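Local coordinates for N-acetylglucosamine 2-epimerase (Xylella fastidiosa, PDB 3GT5), which is probably a sugar isomerase, interconverting sugars such as N-acylglucosamine and N-acylmannosamine by epimerisation at carbon 2, at residues 50-55 against 111-116; 117-122 against 183-188; 175-180 against 376-381; 250-255 against 308-313. All blocks are in the same frame, centred on the assembly; numbering follows the deposited sequence.

How the contacts relate
The four contacts sample the inner ring of an (alpha/alpha)6 barrel. Contacts 1 and 2 join neighbouring inner helices, 51-68 to 112-127 and then 112-127 to 172-189, with centres about 13 Å apart. Contact 3 spans the interior from helix 172-189 to the last helix, 377-387, its centre about 2 Å from that of the chain. Contact 4 pairs helices 247-263 and 309-326; in sequence it is nested inside the loop closed by contact 3, whose centre is about 9 Å away. Contact 3 touches all the others. Contacts 1 and 2 thus build one wall of the barrel, while contacts 3 and 4 gather polar side chains at its centre, consistent with a pocket there.

Contact 1. Residues 50-55 against 111-116; sequences HLVSST and HCYGLA
Val52 N gives its hydrogen to His50 ND1 at 3.0 Å, with an N-H...N angle of 160° and the donor only 3° out of the imidazole plane. This capping bond lies at the N-terminus of helix 51-68, one of the inner helices of an (alpha/alpha)6 barrel, at the end that meets helix 112-127. The interface itself is apolar. Val52 CG1 is anti to the backbone N, which leaves CG2 beside that N and directed to the edge of the Tyr113 ring, where Val52 CG2 lies 3.5 Å from Tyr113 CE2, near the ring plane. The two side chains cross at about a right angle, and CG2 is the valine atom that bears on the rim, near CE2 and CD2 of Tyr113. Tyr113 is further confined by Phe240, which meets it edge-to-face, while Trp98 lies against both His50 and Val52. The backbones come close as well: Val52 CA and Gly114 CA are 6.3 Å apart. Gly114 has no side chain to hold the helices off, and Leu51, whose CG is anti to its N, extends a branch directly onto the glycine backbone, bringing Leu51 CD2 to 3.7 Å from Gly114 CA.

Contact 2. Residues 117-122 against 183-188; sequences FVMLAY and LAAYEA
Leu120 crosses from helix 112-127 to Ala184 of helix 172-189 by way of one methyl. Leu120 CB is still remote, 5.3 Å from Ala184 CB. The first torsion puts CG anti to the backbone N (chi1 -178°), and from there the side chain splits toward two different surroundings. Leu120 CD1 turns to the neighbouring helix and meets Ala184 CB at 3.5 Å, a methyl-to-methyl contact. Leu120 CD2 heads instead into the barrel interior, where it packs on the ring of Tyr377, and Phe59 of helix 51-68 also packs on the leucine. One residue earlier, Met119 makes a looser approach: Met119 SD lies 4.4 Å from Ala185 CB, and Met137 of the outer helix 133-147 touches both residues. The partners on helix 172-189 are thus two consecutive alanines, and their small size agrees with the tight backbone spacing of 6.3 Å between Leu120 CA and Ala184 CA. Ser123 continues the packing against both alanines, and farther along the same pair of helices Glu187 forms a salt bridge with Lys127. This apolar seam of leucine and methionine against alanine joins two neighbouring inner helices, the kind of packing from which the inner ring of an (alpha/alpha)6 barrel is built.

Contact 3. Residues 175-180 against 376-381; sequences NMHMCE and DYHTMG
An extended Glu180, its CG anti to the backbone N (chi1 172°) and its chain straight beyond CG, and an unusual first torsion in Tyr377 (chi1 137°) send these two side chains toward each other from opposite directions. They meet inside the (alpha/alpha)6 barrel, bridging helices whose local axes are 15.4 Å apart at closest approach, too far for backbone packing. The Tyr377 hydroxyl donates to Glu180 OE2, which sits at the ring edge in its plane; the modelled separation of Tyr377 OH and Glu180 OE2, 2.4 Å, is very short and its exact value is doubtful. The other carboxylate oxygen is held from within its own helix: His177 ND1 donates to Glu180 OE1 at 2.7 Å, with an N-H...O angle of 165°. If both bonds hold, they would limit rotation of the carboxylate. Met176 CE lies 3.4 Å above the His177 ring plane, offset toward the rim. His378 is positioned separately, through ND1 to Glu314, with Tyr377 CE2 over the centre of its ring. This cluster of polar side chains in the core is consistent with the interior pocket that forms the active site in barrels of this family. Across the contact, His177 CE1 lies 4.5 Å from His378 CE1.

Contact 4. Residues 250-255 against 308-313; sequences QTEWAK and YFWVQA
Glu252 OE1 reaches Trp310 CZ3 at 3.9 Å, the closest approach between segments 250-255 and 308-313, on two inner helices of the (alpha/alpha)6 barrel. It is a van der Waals meeting: the side chains cross at about a right angle, and the carboxylate and indole planes are 62° apart. Beside it, Thr251 OG1 and Val311 O stay 4.4 Å apart, but Ser315 OG is hydrogen-bonded to both and closes the gap. A salt bridge from Lys255 to Glu314 ties the same two helices. The backbones are well separated, with Thr251 CA and Val311 CA 8.1 Å apart.

The next shell packs around the two touching groups. The extended chain of Glu252 reaches helix 172-189, where OE1 lies on the methyl of Met176 and OE2 beside the imidazole of His177. Trp310 has CG lodged between its backbone N and carbonyl carbon (chi1 70°), and its indole is flanked by neighbours in sequence: Val311 CG2 stands 3.6 Å above the Trp310 ring plane, over the centre, while Phe309 CE2 lies at the edge in plane. The rings of His249 and His378 also meet the indole, placing it among the polar side chains of the interior.

Farther out, the start of helix 309-326 is tied back on itself. Gln312 NE2 donates to Tyr308 O at 3.1 Å, approaching from above the carbonyl plane with an N-H...O angle of 151°.

Contact 1. Residues 50-55 against 111-116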
loop_
_atom_site.group_PDB
_atom_site.type_symbol
_atom_site.label_atom_id
_atom_site.label_comp_id
_atom_site.label_asym_id
_atom_site.label_seq_id
_atom_site.Cartn_x
_atom_site.Cartn_y
_atom_site.Cartn_z
ATOM N N HIS A 50 -5.643 6.656 -13.182
ATOM C CA HIS A 50 -5.113 5.373 -12.851
ATOM C C HIS A 50 -5.961 4.718 -11.774
ATOM O O HIS A 50 -6.290 5.340 -10.734
ATOM C CB HIS A 50 -3.665 5.507 -12.335
ATOM C CG HIS A 50 -2.886 4.234 -12.411
ATOM N ND1 HIS A 50 -3.189 3.108 -11.656
ATOM C CD2 HIS A 50 -1.852 3.886 -13.211
ATOM C CE1 HIS A 50 -2.316 2.149 -11.938
ATOM N NE2 HIS A 50 -1.505 2.589 -12.896
ATOM N N LEU A 51 -6.244 3.437 -11.984
ATOM C CA LEU A 51 -7.063 2.698 -11.020
ATOM C C LEU A 51 -6.489 2.756 -9.616
ATOM O O LEU A 51 -7.256 2.853 -8.675
ATOM C CB LEU A 51 -7.228 1.232 -11.457
ATOM C CG LEU A 51 -8.104 0.346 -10.601
ATOM C CD1 LEU A 51 -9.567 0.827 -10.576
ATOM C CD2 LEU A 51 -7.973 -1.103 -11.133
ATOM N N VAL A 52 -5.168 2.675 -9.460
ATOM C CA VAL A 52 -4.544 2.668 -8.118
ATOM C C VAL A 52 -4.816 4.028 -7.405
ATOM O O VAL A 52 -5.082 4.026 -6.207
ATOM C CB VAL A 52 -3.002 2.259 -8.168
ATOM C CG1 VAL A 52 -2.306 2.409 -6.764
ATOM C CG2 VAL A 52 -2.851 0.775 -8.655
ATOM N N SER A 53 -4.740 5.153 -8.104
ATOM C CA SER A 53 -5.143 6.444 -7.477
ATOM C C SER A 53 -6.646 6.549 -7.173
ATOM O O SER A 53 -7.058 7.004 -6.066
ATOM C CB SER A 53 -4.639 7.650 -8.276
ATOM O OG SER A 53 -3.264 7.830 -8.031
ATOM N N SER A 54 -7.480 6.150 -8.131
ATOM C CA SER A 54 -8.941 6.206 -7.946
ATOM C C SER A 54 -9.363 5.459 -6.669
ATOM O O SER A 54 -10.209 5.930 -5.898
ATOM C CB SER A 54 -9.703 5.606 -9.153
ATOM O OG SER A 54 -9.566 6.409 -10.312
ATOM N N THR A 55 -8.795 4.293 -6.447
ATOM C CA THR A 55 -9.104 3.505 -5.242
ATOM C C THR A 55 -8.427 4.046 -3.968
ATOM O O THR A 55 -9.051 4.093 -2.895
ATOM C CB THR A 55 -8.759 2.036 -5.488
ATOM O OG1 THR A 55 -7.389 1.920 -5.909
ATOM C CG2 THR A 55 -9.693 1.415 -6.530
ATOM N N HIS A 111 -5.356 -6.411 -13.717
ATOM C CA HIS A 111 -4.281 -6.585 -12.759
ATOM C C HIS A 111 -4.819 -6.983 -11.418
ATOM O O HIS A 111 -5.654 -6.307 -10.870
ATOM C CB HIS A 111 -3.511 -5.271 -12.625
ATOM C CG HIS A 111 -2.543 -5.047 -13.729
ATOM N ND1 HIS A 111 -1.355 -5.740 -13.834
ATOM C CD2 HIS A 111 -2.586 -4.202 -14.785
ATOM C CE1 HIS A 111 -0.700 -5.319 -14.902
ATOM N NE2 HIS A 111 -1.426 -4.383 -15.497
ATOM N N CYS A 112 -4.323 -8.075 -10.868
ATOM C CA CYS A 112 -4.665 -8.463 -9.500
ATOM C C CYS A 112 -4.338 -7.331 -8.520
ATOM O O CYS A 112 -5.061 -7.134 -7.543
ATOM C CB CYS A 112 -3.887 -9.706 -9.113
ATOM S SG CYS A 112 -4.585 -10.393 -7.594
ATOM N N TYR A 113 -3.233 -6.620 -8.767
ATOM C CA TYR A 113 -2.856 -5.479 -7.934
ATOM C C TYR A 113 -4.011 -4.468 -7.857
ATOM O O TYR A 113 -4.347 -3.963 -6.774
ATOM C CB TYR A 113 -1.582 -4.862 -8.525
ATOM C CG TYR A 113 -0.926 -3.805 -7.674
ATOM C CD1 TYR A 113 0.256 -4.067 -6.964
ATOM C CD2 TYR A 113 -1.504 -2.514 -7.578
ATOM C CE1 TYR A 113 0.845 -3.102 -6.201
ATOM C CE2 TYR A 113 -0.924 -1.567 -6.818
ATOM C CZ TYR A 113 0.244 -1.853 -6.128
ATOM O OH TYR A 113 0.856 -0.893 -5.356
ATOM N N GLY A 114 -4.624 -4.209 -9.008
ATOM C CA GLY A 114 -5.837 -3.384 -9.142
ATOM C C GLY A 114 -7.005 -3.861 -8.324
ATOM O O GLY A 114 -7.593 -3.099 -7.542
ATOM N N LEU A 115 -7.323 -5.144 -8.429
ATOM C CA LEU A 115 -8.405 -5.713 -7.642
ATOM C C LEU A 115 -8.183 -5.678 -6.115
ATOM O O LEU A 115 -9.158 -5.618 -5.366
ATOM C CB LEU A 115 -8.700 -7.144 -8.106
ATOM C CG LEU A 115 -9.215 -7.149 -9.545
ATOM C CD1 LEU A 115 -9.202 -8.580 -10.044
ATOM C CD2 LEU A 115 -10.616 -6.546 -9.542
ATOM N N ALA A 116 -6.925 -5.776 -5.638
ATOM C CA ALA A 116 -6.632 -5.626 -4.208
ATOM C C ALA A 116 -7.109 -4.230 -3.772
ATOM O O ALA A 116 -7.840 -4.091 -2.763
ATOM C CB ALA A 116 -5.166 -5.785 -3.948
#

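Contact 2. Residues 117-122 against 183-188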
loop_
_atom_site.group_PDB
_atom_site.type_symbol
_atom_site.label_atom_id
_atom_site.label_comp_id
_atom_site.label_asym_id
_atom_site.label_seq_id
_atom_site.Cartn_x
_atom_site.Cartn_y
_atom_site.Cartn_z
ATOM N N PHE A 117 -6.730 -3.230 -4.557
ATOM C CA PHE A 117 -7.131 -1.843 -4.286
ATOM C C PHE A 117 -8.618 -1.580 -4.411
ATOM O O PHE A 117 -9.195 -0.895 -3.590
ATOM C CB PHE A 117 -6.201 -0.824 -4.928
ATOM C CG PHE A 117 -4.941 -0.676 -4.157
ATOM C CD1 PHE A 117 -4.906 0.110 -2.987
ATOM C CD2 PHE A 117 -3.797 -1.449 -4.441
ATOM C CE1 PHE A 117 -3.790 0.165 -2.201
ATOM C CE2 PHE A 117 -2.657 -1.369 -3.620
ATOM C CZ PHE A 117 -2.656 -0.576 -2.501
ATOM N N VAL A 118 -9.262 -2.214 -5.364
ATOM C CA VAL A 118 -10.720 -2.173 -5.443
ATOM C C VAL A 118 -11.370 -2.785 -4.202
ATOM O O VAL A 118 -12.290 -2.166 -3.614
ATOM C CB VAL A 118 -11.176 -2.867 -6.738
ATOM C CG1 VAL A 118 -12.722 -3.142 -6.707
ATOM C CG2 VAL A 118 -10.786 -2.013 -8.029
ATOM N N MET A 119 -10.892 -3.972 -3.760
ATOM C CA MET A 119 -11.389 -4.635 -2.517
ATOM C C MET A 119 -11.209 -3.721 -1.298
ATOM O O MET A 119 -12.119 -3.549 -0.474
ATOM C CB MET A 119 -10.773 -6.016 -2.288
ATOM C CG MET A 119 -11.309 -6.714 -1.060
ATOM S SD MET A 119 -13.140 -7.182 -1.148
ATOM C CE MET A 119 -12.940 -8.906 -1.727
ATOM N N LEU A 120 -10.053 -3.074 -1.216
ATOM C CA LEU A 120 -9.798 -2.135 -0.150
ATOM C C LEU A 120 -10.765 -0.943 -0.209
ATOM O O LEU A 120 -11.327 -0.563 0.853
ATOM C CB LEU A 120 -8.347 -1.639 -0.223
ATOM C CG LEU A 120 -7.951 -0.660 0.888
ATOM C CD1 LEU A 120 -7.969 -1.345 2.276
ATOM C CD2 LEU A 120 -6.561 -0.033 0.625
ATOM N N ALA A 121 -10.987 -0.374 -1.401
ATOM C CA ALA A 121 -11.902 0.776 -1.533
ATOM C C ALA A 121 -13.332 0.358 -1.098
ATOM O O ALA A 121 -14.055 1.099 -0.403
ATOM C CB ALA A 121 -11.914 1.346 -2.956
ATOM N N TYR A 122 -13.769 -0.813 -1.536
ATOM C CA TYR A 122 -15.131 -1.260 -1.168
ATOM C C TYR A 122 -15.236 -1.536 0.339
ATOM O O TYR A 122 -16.288 -1.241 0.951
ATOM C CB TYR A 122 -15.536 -2.501 -1.979
ATOM C CG TYR A 122 -15.749 -2.279 -3.468
ATOM C CD1 TYR A 122 -16.083 -1.019 -4.009
ATOM C CD2 TYR A 122 -15.678 -3.354 -4.363
ATOM C CE1 TYR A 122 -16.256 -0.830 -5.368
ATOM C CE2 TYR A 122 -15.912 -3.168 -5.733
ATOM C CZ TYR A 122 -16.214 -1.909 -6.225
ATOM O OH TYR A 122 -16.415 -1.713 -7.574
ATOM N N LEU A 183 -7.762 -8.158 5.140
ATOM C CA LEU A 183 -7.857 -7.693 6.505
ATOM C C LEU A 183 -8.874 -6.554 6.647
ATOM O O LEU A 183 -9.710 -6.571 7.565
ATOM C CB LEU A 183 -6.491 -7.276 7.042
ATOM C CG LEU A 183 -5.483 -8.388 7.308
ATOM C CD1 LEU A 183 -4.027 -7.838 7.444
ATOM C CD2 LEU A 183 -5.897 -9.219 8.523
ATOM N N ALA A 184 -8.815 -5.567 5.751
ATOM C CA ALA A 184 -9.806 -4.481 5.726
ATOM C C ALA A 184 -11.244 -5.007 5.535
ATOM O O ALA A 184 -12.181 -4.515 6.183
ATOM C CB ALA A 184 -9.473 -3.496 4.645
ATOM N N ALA A 185 -11.399 -6.006 4.655
ATOM C CA ALA A 185 -12.710 -6.603 4.332
ATOM C C ALA A 185 -13.275 -7.273 5.591
ATOM O O ALA A 185 -14.504 -7.182 5.876
ATOM C CB ALA A 185 -12.568 -7.607 3.176
ATOM N N TYR A 186 -12.395 -7.966 6.317
ATOM C CA TYR A 186 -12.776 -8.604 7.577
ATOM C C TYR A 186 -13.200 -7.570 8.615
ATOM O O TYR A 186 -14.218 -7.733 9.294
ATOM C CB TYR A 186 -11.643 -9.427 8.154
ATOM C CG TYR A 186 -11.900 -9.916 9.564
ATOM C CD1 TYR A 186 -12.838 -10.904 9.806
ATOM C CD2 TYR A 186 -11.212 -9.373 10.663
ATOM C CE1 TYR A 186 -13.089 -11.355 11.116
ATOM C CE2 TYR A 186 -11.455 -9.839 11.965
ATOM C CZ TYR A 186 -12.392 -10.820 12.173
ATOM O OH TYR A 186 -12.598 -11.282 13.462
ATOM N N GLU A 187 -12.408 -6.511 8.727
ATOM C CA GLU A 187 -12.677 -5.465 9.711
ATOM C C GLU A 187 -14.016 -4.807 9.408
ATOM O O GLU A 187 -14.778 -4.481 10.332
ATOM C CB GLU A 187 -11.546 -4.429 9.713
ATOM C CG GLU A 187 -10.253 -4.930 10.293
ATOM C CD GLU A 187 -9.099 -3.973 10.087
ATOM O OE1 GLU A 187 -9.210 -3.022 9.276
ATOM O OE2 GLU A 187 -8.052 -4.180 10.743
ATOM N N ALA A 188 -14.334 -4.661 8.138
ATOM C CA ALA A 188 -15.585 -3.992 7.692
ATOM C C ALA A 188 -16.820 -4.880 7.795
ATOM O O ALA A 188 -17.876 -4.391 8.163
ATOM C CB ALA A 188 -15.435 -3.479 6.311
#

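Contact 3. Residues 175-180 against 376-381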
loop_
_atom_site.group_PDB
_atom_site.type_symbol
_atom_site.label_atom_id
_atom_site.label_comp_id
_atom_site.label_asym_id
_atom_site.label_seq_id
_atom_site.Cartn_x
_atom_site.Cartn_y
_atom_site.Cartn_z
ATOM N N ASN A 175 -0.305 -10.019 -4.015
ATOM C CA ASN A 175 -0.718 -10.874 -2.913
ATOM C C ASN A 175 -0.588 -10.175 -1.574
ATOM O O ASN A 175 -1.402 -10.354 -0.664
ATOM C CB ASN A 175 0.057 -12.189 -2.998
ATOM C CG ASN A 175 -0.530 -13.093 -4.061
ATOM O OD1 ASN A 175 -1.573 -13.695 -3.837
ATOM N ND2 ASN A 175 0.114 -13.164 -5.255
ATOM N N MET A 176 0.465 -9.366 -1.435
ATOM C CA MET A 176 0.680 -8.534 -0.239
ATOM C C MET A 176 -0.448 -7.507 -0.059
ATOM O O MET A 176 -1.045 -7.401 1.035
ATOM C CB MET A 176 2.031 -7.812 -0.340
ATOM C CG MET A 176 2.473 -7.079 0.921
ATOM S SD MET A 176 3.970 -5.957 0.650
ATOM C CE MET A 176 3.173 -4.871 -0.476
ATOM N N HIS A 177 -0.780 -6.785 -1.139
ATOM C CA HIS A 177 -1.890 -5.845 -1.078
ATOM C C HIS A 177 -3.213 -6.549 -0.923
ATOM O O HIS A 177 -4.121 -5.985 -0.324
ATOM C CB HIS A 177 -1.859 -4.859 -2.224
ATOM C CG HIS A 177 -0.718 -3.903 -2.101
ATOM N ND1 HIS A 177 -0.668 -2.958 -1.098
ATOM C CD2 HIS A 177 0.437 -3.782 -2.800
ATOM C CE1 HIS A 177 0.465 -2.279 -1.201
ATOM N NE2 HIS A 177 1.142 -2.751 -2.232
ATOM N N MET A 178 -3.346 -7.749 -1.486
ATOM C CA MET A 178 -4.573 -8.520 -1.292
ATOM C C MET A 178 -4.712 -8.967 0.177
ATOM O O MET A 178 -5.807 -8.974 0.697
ATOM C CB MET A 178 -4.672 -9.717 -2.256
ATOM C CG MET A 178 -6.103 -10.316 -2.357
ATOM S SD MET A 178 -7.373 -9.186 -2.976
ATOM C CE MET A 178 -6.828 -9.196 -4.688
ATOM N N CYS A 179 -3.618 -9.313 0.852
ATOM C CA CYS A 179 -3.670 -9.653 2.287
ATOM C C CYS A 179 -4.191 -8.437 3.066
ATOM O O CYS A 179 -5.119 -8.551 3.885
ATOM C CB CYS A 179 -2.301 -10.136 2.795
ATOM S SG CYS A 179 -2.159 -10.390 4.551
ATOM N N GLU A 180 -3.627 -7.259 2.767
ATOM C CA GLU A 180 -4.083 -5.994 3.335
ATOM C C GLU A 180 -5.578 -5.737 3.090
ATOM O O GLU A 180 -6.298 -5.341 4.045
ATOM C CB GLU A 180 -3.245 -4.865 2.710
ATOM C CG GLU A 180 -3.685 -3.460 3.025
ATOM C CD GLU A 180 -3.013 -2.425 2.067
ATOM O OE1 GLU A 180 -2.367 -2.845 1.057
ATOM O OE2 GLU A 180 -3.122 -1.189 2.288
ATOM N N ASP A 376 -0.641 9.598 -0.949
ATOM C CA ASP A 376 -0.287 9.536 0.481
ATOM C C ASP A 376 -1.179 8.586 1.319
ATOM O O ASP A 376 -1.295 8.714 2.543
ATOM C CB ASP A 376 -0.204 10.963 1.084
ATOM C CG ASP A 376 1.081 11.678 0.669
ATOM O OD1 ASP A 376 2.045 11.672 1.463
ATOM O OD2 ASP A 376 1.129 12.194 -0.451
ATOM N N TYR A 377 -1.821 7.644 0.643
ATOM C CA TYR A 377 -2.384 6.450 1.283
ATOM C C TYR A 377 -1.339 5.773 2.165
ATOM O O TYR A 377 -1.634 5.403 3.301
ATOM C CB TYR A 377 -3.010 5.489 0.211
ATOM C CG TYR A 377 -2.679 4.006 0.423
ATOM C CD1 TYR A 377 -3.507 3.165 1.178
ATOM C CD2 TYR A 377 -1.556 3.477 -0.122
ATOM C CE1 TYR A 377 -3.202 1.797 1.342
ATOM C CE2 TYR A 377 -1.226 2.153 0.023
ATOM C CZ TYR A 377 -2.023 1.318 0.760
ATOM O OH TYR A 377 -1.596 0.013 0.861
ATOM N N HIS A 378 -0.083 5.658 1.714
ATOM C CA HIS A 378 0.911 5.003 2.532
ATOM C C HIS A 378 1.264 5.817 3.777
ATOM O O HIS A 378 1.495 5.216 4.842
ATOM C CB HIS A 378 2.239 4.770 1.799
ATOM C CG HIS A 378 2.237 3.643 0.834
ATOM N ND1 HIS A 378 2.331 2.328 1.225
ATOM C CD2 HIS A 378 2.213 3.636 -0.520
ATOM C CE1 HIS A 378 2.382 1.556 0.153
ATOM N NE2 HIS A 378 2.303 2.324 -0.919
ATOM N N THR A 379 1.348 7.155 3.667
ATOM C CA THR A 379 1.815 7.935 4.805
ATOM C C THR A 379 0.700 8.174 5.832
ATOM O O THR A 379 0.881 7.985 7.037
ATOM C CB THR A 379 2.456 9.242 4.326
ATOM O OG1 THR A 379 1.470 10.039 3.650
ATOM C CG2 THR A 379 3.560 8.896 3.370
ATOM N N MET A 380 -0.452 8.604 5.356
ATOM C CA MET A 380 -1.635 8.708 6.219
ATOM C C MET A 380 -2.067 7.362 6.771
ATOM O O MET A 380 -2.402 7.258 7.956
ATOM C CB MET A 380 -2.801 9.372 5.487
ATOM C CG MET A 380 -2.644 10.915 5.242
ATOM S SD MET A 380 -4.109 11.782 4.515
ATOM C CE MET A 380 -4.010 11.091 2.826
ATOM N N GLY A 381 -2.026 6.333 5.944
ATOM C CA GLY A 381 -2.297 4.959 6.403
ATOM C C GLY A 381 -1.400 4.462 7.539
ATOM O O GLY A 381 -1.862 3.789 8.460
#

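Contact 4. Residues 250-255 against 308-313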
loop_
_atom_site.group_PDB
_atom_site.type_symbol
_atom_site.label_atom_id
_atom_site.label_comp_id
_atom_site.label_asym_id
_atom_site.label_seq_id
_atom_site.Cartn_x
_atom_site.Cartn_y
_atom_site.Cartn_z
ATOM N N GLN A 250 9.370 -5.783 3.091
ATOM C CA GLN A 250 9.646 -6.655 4.220
ATOM C C GLN A 250 8.956 -6.064 5.458
ATOM O O GLN A 250 8.342 -6.789 6.260
ATOM C CB GLN A 250 11.147 -6.861 4.463
ATOM C CG GLN A 250 11.952 -7.081 3.208
ATOM C CD GLN A 250 11.466 -8.234 2.371
ATOM O OE1 GLN A 250 11.214 -9.320 2.912
ATOM N NE2 GLN A 250 11.413 -8.045 1.054
ATOM N N THR A 251 9.120 -4.744 5.631
ATOM C CA THR A 251 8.520 -4.064 6.780
ATOM C C THR A 251 7.002 -3.990 6.655
ATOM O O THR A 251 6.282 -4.136 7.653
ATOM C CB THR A 251 9.152 -2.711 7.061
ATOM O OG1 THR A 251 8.867 -1.804 5.980
ATOM C CG2 THR A 251 10.702 -2.911 7.274
ATOM N N GLU A 252 6.514 -3.776 5.438
ATOM C CA GLU A 252 5.065 -3.798 5.201
ATOM C C GLU A 252 4.484 -5.143 5.574
ATOM O O GLU A 252 3.412 -5.204 6.184
ATOM C CB GLU A 252 4.770 -3.477 3.748
ATOM C CG GLU A 252 3.299 -3.339 3.391
ATOM C CD GLU A 252 3.033 -2.583 2.083
ATOM O OE1 GLU A 252 3.979 -2.159 1.331
ATOM O OE2 GLU A 252 1.837 -2.395 1.749
ATOM N N TRP A 253 5.152 -6.228 5.207
ATOM C CA TRP A 253 4.692 -7.558 5.653
ATOM C C TRP A 253 4.739 -7.698 7.182
ATOM O O TRP A 253 3.842 -8.308 7.795
ATOM C CB TRP A 253 5.518 -8.662 4.995
ATOM C CG TRP A 253 4.965 -9.152 3.719
ATOM C CD1 TRP A 253 5.518 -9.038 2.471
ATOM C CD2 TRP A 253 3.717 -9.831 3.545
ATOM N NE1 TRP A 253 4.695 -9.600 1.537
ATOM C CE2 TRP A 253 3.593 -10.122 2.170
ATOM C CE3 TRP A 253 2.691 -10.226 4.430
ATOM C CZ2 TRP A 253 2.461 -10.781 1.625
ATOM C CZ3 TRP A 253 1.575 -10.893 3.888
ATOM C CH2 TRP A 253 1.487 -11.180 2.515
ATOM N N ALA A 254 5.788 -7.175 7.818
ATOM C CA ALA A 254 5.885 -7.217 9.267
ATOM C C ALA A 254 4.651 -6.557 9.900
ATOM O O ALA A 254 4.057 -7.100 10.863
ATOM C CB ALA A 254 7.160 -6.570 9.772
ATOM N N LYS A 255 4.242 -5.425 9.347
ATOM C CA LYS A 255 3.029 -4.731 9.786
ATOM C C LYS A 255 1.776 -5.592 9.579
ATOM O O LYS A 255 0.937 -5.736 10.489
ATOM C CB LYS A 255 2.910 -3.408 9.045
ATOM C CG LYS A 255 1.727 -2.509 9.469
ATOM C CD LYS A 255 1.335 -1.474 8.412
ATOM C CE LYS A 255 0.672 -2.099 7.222
ATOM N NZ LYS A 255 0.594 -1.157 6.143
ATOM N N TYR A 308 12.444 6.566 -0.768
ATOM C CA TYR A 308 11.075 6.696 -1.174
ATOM C C TYR A 308 10.201 6.911 0.065
ATOM O O TYR A 308 10.368 6.293 1.108
ATOM C CB TYR A 308 10.601 5.430 -1.863
ATOM C CG TYR A 308 10.988 5.307 -3.323
ATOM C CD1 TYR A 308 10.037 5.339 -4.306
ATOM C CD2 TYR A 308 12.322 5.094 -3.704
ATOM C CE1 TYR A 308 10.387 5.195 -5.649
ATOM C CE2 TYR A 308 12.675 4.951 -5.040
ATOM C CZ TYR A 308 11.708 4.973 -5.995
ATOM O OH TYR A 308 12.053 4.839 -7.325
ATOM N N PHE A 309 9.159 7.670 -0.129
ATOM C CA PHE A 309 8.226 8.022 0.940
ATOM C C PHE A 309 7.641 6.781 1.635
ATOM O O PHE A 309 7.704 6.653 2.855
ATOM C CB PHE A 309 7.105 8.945 0.404
ATOM C CG PHE A 309 6.031 8.269 -0.431
ATOM C CD1 PHE A 309 4.730 8.171 0.038
ATOM C CD2 PHE A 309 6.310 7.773 -1.724
ATOM C CE1 PHE A 309 3.746 7.558 -0.721
ATOM C CE2 PHE A 309 5.335 7.120 -2.460
ATOM C CZ PHE A 309 4.041 7.044 -1.965
ATOM N N TRP A 310 7.137 5.859 0.821
ATOM C CA TRP A 310 6.343 4.742 1.332
ATOM C C TRP A 310 7.191 3.737 2.091
ATOM O O TRP A 310 6.744 3.080 3.045
ATOM C CB TRP A 310 5.560 4.077 0.208
ATOM C CG TRP A 310 6.387 3.288 -0.805
ATOM C CD1 TRP A 310 6.832 3.724 -2.000
ATOM C CD2 TRP A 310 6.815 1.927 -0.680
ATOM N NE1 TRP A 310 7.540 2.719 -2.639
ATOM C CE2 TRP A 310 7.509 1.597 -1.866
ATOM C CE3 TRP A 310 6.669 0.957 0.316
ATOM C CZ2 TRP A 310 8.059 0.342 -2.096
ATOM C CZ3 TRP A 310 7.237 -0.311 0.108
ATOM C CH2 TRP A 310 7.927 -0.603 -1.103
ATOM N N VAL A 311 8.467 3.611 1.697
ATOM C CA VAL A 311 9.428 2.773 2.450
ATOM C C VAL A 311 9.633 3.220 3.906
ATOM O O VAL A 311 9.617 2.422 4.832
ATOM C CB VAL A 311 10.783 2.694 1.670
ATOM C CG1 VAL A 311 11.785 1.830 2.394
ATOM C CG2 VAL A 311 10.474 2.127 0.236
ATOM N N GLN A 312 9.769 4.524 4.096
ATOM C CA GLN A 312 9.916 5.045 5.420
ATOM C C GLN A 312 8.612 4.864 6.218
ATOM O O GLN A 312 8.655 4.495 7.375
ATOM C CB GLN A 312 10.314 6.520 5.374
ATOM C CG GLN A 312 11.275 6.945 4.272
ATOM C CD GLN A 312 12.533 6.104 4.122
ATOM O OE1 GLN A 312 13.192 5.761 5.095
ATOM N NE2 GLN A 312 12.895 5.813 2.876
ATOM N N ALA A 313 7.489 5.135 5.568
ATOM C CA ALA A 313 6.151 5.119 6.220
ATOM C C ALA A 313 5.784 3.680 6.693
ATOM O O ALA A 313 5.333 3.465 7.797
ATOM C CB ALA A 313 5.105 5.691 5.232
#